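Glutaredoxin family protein (Xanthomonas campestris, PDB 1TTZ) is of unknown function but belongs to the glutaredoxin family and may take part in thiol-disulfide redox chemistry. Local coordinates at residues A[51-59]-A[68-76]. Numbering follows the deposited sequence.
Sequences LRDPMGREL and LRAWLDAAP
The indole of Trp-71 is held between Arg-57 and Leu-59, an instance of how one aromatic ring can join a hairpin to a helix through unlike contacts on its two faces. Against one face lies Leu-59, whose CB makes a CH-pi contact 3.9 Å from the centroid of the Trp-71 five-membered ring, while CD1 and CD2 follow the indole back toward CG. The guanidinium of Arg-57 is stacked on the other face, its plane only 17° from that of the ring, in a cation-pi pair with CZ 4.0 Å from the centroid of the Trp-71 five-membered ring. A bend at chi3 (-51°) turns the arginine tip toward the last turn of the helix, where Arg-57 NH1 and NH2 both donate to Trp-71 O, NH2 at 3.0 Å and from above the carbonyl plane. In this thioredoxin fold of glutaredoxin type, the contact joins the closing beta-hairpin, strands 50-52 and 58-60, to the C-terminal helix 65-73. Asp-53, at the start of the type I turn, fixes the guanidinium from the hairpin side: its OD2 takes Arg-57 NE in a salt bridge of 2.9 Å and also accepts from NH2, and OD1 receives Arg-57 N. Ala-75 lies over the guanidinium face turned from the indole. Deeper in, Leu-51 CD1 presses on Leu-68 CD1 at a tight 3.5 Å, beside Leu-21 of helix 12-23. At the indole edge, a water accepts from Trp-71 NE1 and donates to Glu-58 O.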
loop_
_atom_site.group_PDB
_atom_site.type_symbol
_atom_site.label_atom_id
_atom_site.label_comp_id
_atom_site.label_asym_id
_atom_site.label_seq_id
_atom_site.Cartn_x
_atom_site.Cartn_y
_atom_site.Cartn_z
ATOM N N LEU A 51 2.066 -0.103 1.330
ATOM C CA LEU A 51 2.507 -0.727 0.086
ATOM C C LEU A 51 3.808 -1.490 0.317
ATOM O O LEU A 51 4.710 -0.995 0.991
ATOM C CB LEU A 51 2.739 0.333 -0.992
ATOM C CG LEU A 51 1.571 0.644 -1.926
ATOM C CD1 LEU A 51 1.885 1.907 -2.711
ATOM C CD2 LEU A 51 1.323 -0.539 -2.871
ATOM N N ARG A 52 3.907 -2.691 -0.239
ATOM C CA ARG A 52 5.115 -3.490 -0.076
ATOM C C ARG A 52 5.547 -3.997 -1.452
ATOM O O ARG A 52 4.718 -4.486 -2.218
ATOM C CB ARG A 52 4.826 -4.668 0.863
ATOM C CG ARG A 52 6.022 -5.550 1.199
ATOM C CD ARG A 52 5.566 -6.802 1.936
ATOM N NE ARG A 52 6.658 -7.736 2.204
ATOM C CZ ARG A 52 7.458 -7.673 3.265
ATOM N NH1 ARG A 52 8.423 -8.567 3.421
ATOM N NH2 ARG A 52 7.287 -6.723 4.175
ATOM N N ASP A 53 6.830 -3.866 -1.783
ATOM C CA ASP A 53 7.285 -4.347 -3.080
ATOM C C ASP A 53 7.960 -5.709 -2.966
ATOM O O ASP A 53 8.167 -6.219 -1.867
ATOM C CB ASP A 53 8.213 -3.320 -3.760
ATOM C CG ASP A 53 9.559 -3.171 -3.073
ATOM O OD1 ASP A 53 9.891 -3.979 -2.183
ATOM O OD2 ASP A 53 10.295 -2.231 -3.446
ATOM N N PRO A 54 8.298 -6.327 -4.105
ATOM C CA PRO A 54 8.948 -7.643 -4.094
ATOM C C PRO A 54 10.168 -7.728 -3.177
ATOM O O PRO A 54 10.378 -8.740 -2.507
ATOM C CB PRO A 54 9.300 -7.860 -5.566
ATOM C CG PRO A 54 8.166 -7.172 -6.275
ATOM C CD PRO A 54 8.041 -5.880 -5.489
HETATM N N MSE A 55 10.954 -6.657 -3.144
HETATM C CA MSE A 55 12.158 -6.593 -2.321
HETATM C C MSE A 55 11.852 -6.587 -0.831
HETATM O O MSE A 55 12.739 -6.809 -0.009
HETATM C CB MSE A 55 12.963 -5.340 -2.667
HETATM C CG MSE A 55 14.366 -5.624 -3.161
HETATM SE SE MSE A 55 14.370 -6.875 -4.637
HETATM C CE MSE A 55 15.080 -8.436 -3.722
ATOM N N GLY A 56 10.600 -6.322 -0.485
ATOM C CA GLY A 56 10.229 -6.294 0.914
ATOM C C GLY A 56 10.189 -4.888 1.479
ATOM O O GLY A 56 9.918 -4.712 2.665
ATOM N N ARG A 57 10.472 -3.886 0.649
ATOM C CA ARG A 57 10.430 -2.499 1.104
ATOM C C ARG A 57 8.979 -2.128 1.325
ATOM O O ARG A 57 8.095 -2.653 0.653
ATOM C CB ARG A 57 11.015 -1.550 0.057
ATOM C CG ARG A 57 12.513 -1.632 -0.159
ATOM C CD ARG A 57 12.954 -0.458 -1.033
ATOM N NE ARG A 57 12.136 -0.386 -2.237
ATOM C CZ ARG A 57 11.780 0.739 -2.848
ATOM N NH1 ARG A 57 12.170 1.915 -2.375
ATOM N NH2 ARG A 57 11.022 0.680 -3.932
ATOM N N GLU A 58 8.728 -1.225 2.261
ATOM C CA GLU A 58 7.366 -0.808 2.541
ATOM C C GLU A 58 7.207 0.708 2.640
ATOM O O GLU A 58 8.099 1.418 3.108
ATOM C CB GLU A 58 6.853 -1.501 3.814
ATOM C CG GLU A 58 6.537 -2.990 3.611
ATOM C CD GLU A 58 5.918 -3.654 4.831
ATOM O OE1 GLU A 58 5.426 -4.796 4.696
ATOM O OE2 GLU A 58 5.927 -3.045 5.925
ATOM N N LEU A 59 6.064 1.187 2.158
ATOM C CA LEU A 59 5.731 2.606 2.165
ATOM C C LEU A 59 4.418 2.731 2.927
ATOM O O LEU A 59 3.401 2.171 2.506
ATOM C CB LEU A 59 5.534 3.103 0.734
ATOM C CG LEU A 59 5.343 4.611 0.549
ATOM C CD1 LEU A 59 6.633 5.337 0.913
ATOM C CD2 LEU A 59 4.958 4.897 -0.902
ATOM N N LEU A 68 4.808 8.288 -4.062
ATOM C CA LEU A 68 4.694 6.906 -4.479
ATOM C C LEU A 68 5.596 6.631 -5.679
ATOM O O LEU A 68 6.400 5.701 -5.663
ATOM C CB LEU A 68 3.233 6.588 -4.812
ATOM C CG LEU A 68 2.945 5.223 -5.439
ATOM C CD1 LEU A 68 3.664 4.144 -4.661
ATOM C CD2 LEU A 68 1.433 4.973 -5.453
ATOM N N ARG A 69 5.458 7.446 -6.719
ATOM C CA ARG A 69 6.266 7.286 -7.921
ATOM C C ARG A 69 7.756 7.364 -7.589
ATOM O O ARG A 69 8.558 6.617 -8.148
ATOM C CB ARG A 69 5.869 8.346 -8.962
ATOM C CG ARG A 69 6.804 8.475 -10.168
ATOM C CD ARG A 69 7.243 7.128 -10.736
ATOM N NE ARG A 69 6.125 6.294 -11.152
ATOM C CZ ARG A 69 6.233 5.008 -11.471
ATOM N NH1 ARG A 69 7.415 4.400 -11.424
ATOM N NH2 ARG A 69 5.154 4.324 -11.829
ATOM N N ALA A 70 8.124 8.248 -6.667
ATOM C CA ALA A 70 9.525 8.381 -6.274
ATOM C C ALA A 70 9.986 7.139 -5.504
ATOM O O ALA A 70 11.098 6.651 -5.697
ATOM C CB ALA A 70 9.722 9.638 -5.413
ATOM N N TRP A 71 9.129 6.631 -4.627
ATOM C CA TRP A 71 9.471 5.450 -3.848
ATOM C C TRP A 71 9.759 4.297 -4.799
ATOM O O TRP A 71 10.752 3.589 -4.651
ATOM C CB TRP A 71 8.320 5.093 -2.912
ATOM C CG TRP A 71 8.532 3.829 -2.139
ATOM C CD1 TRP A 71 9.411 3.626 -1.115
ATOM C CD2 TRP A 71 7.831 2.596 -2.318
ATOM N NE1 TRP A 71 9.297 2.339 -0.641
ATOM C CE2 TRP A 71 8.331 1.685 -1.366
ATOM C CE3 TRP A 71 6.821 2.173 -3.193
ATOM C CZ2 TRP A 71 7.854 0.371 -1.263
ATOM C CZ3 TRP A 71 6.343 0.866 -3.090
ATOM C CH2 TRP A 71 6.862 -0.017 -2.131
ATOM N N LEU A 72 8.886 4.120 -5.782
ATOM C CA LEU A 72 9.056 3.062 -6.771
ATOM C C LEU A 72 10.375 3.216 -7.535
ATOM O O LEU A 72 11.127 2.253 -7.699
ATOM C CB LEU A 72 7.901 3.087 -7.768
ATOM C CG LEU A 72 6.521 2.743 -7.220
ATOM C CD1 LEU A 72 5.472 3.026 -8.279
ATOM C CD2 LEU A 72 6.489 1.280 -6.805
ATOM N N ASP A 73 10.651 4.429 -7.999
ATOM C CA ASP A 73 11.867 4.685 -8.763
ATOM C C ASP A 73 13.131 4.644 -7.930
ATOM O O ASP A 73 14.232 4.622 -8.473
ATOM C CB ASP A 73 11.788 6.040 -9.461
ATOM C CG ASP A 73 10.676 6.108 -10.475
ATOM O OD1 ASP A 73 10.229 5.040 -10.944
ATOM O OD2 ASP A 73 10.260 7.231 -10.814
ATOM N N ALA A 74 12.977 4.643 -6.612
ATOM C CA ALA A 74 14.123 4.615 -5.713
ATOM C C ALA A 74 14.590 3.185 -5.446
ATOM O O ALA A 74 15.593 2.974 -4.766
ATOM C CB ALA A 74 13.769 5.309 -4.399
ATOM N N ALA A 75 13.861 2.209 -5.983
ATOM C CA ALA A 75 14.210 0.802 -5.799
ATOM C C ALA A 75 15.386 0.412 -6.697
ATOM O O ALA A 75 15.553 0.964 -7.788
ATOM C CB ALA A 75 13.002 -0.082 -6.109
ATOM N N PRO A 76 16.206 -0.559 -6.258
ATOM C CA PRO A 76 16.084 -1.284 -4.989
ATOM C C PRO A 76 16.864 -0.613 -3.860
ATOM O O PRO A 76 17.690 0.275 -4.166
ATOM C CB PRO A 76 16.650 -2.651 -5.338
ATOM C CG PRO A 76 17.793 -2.282 -6.234
ATOM C CD PRO A 76 17.174 -1.232 -7.147
HETATM O O HOH W 1 11.013 1.760 1.848
#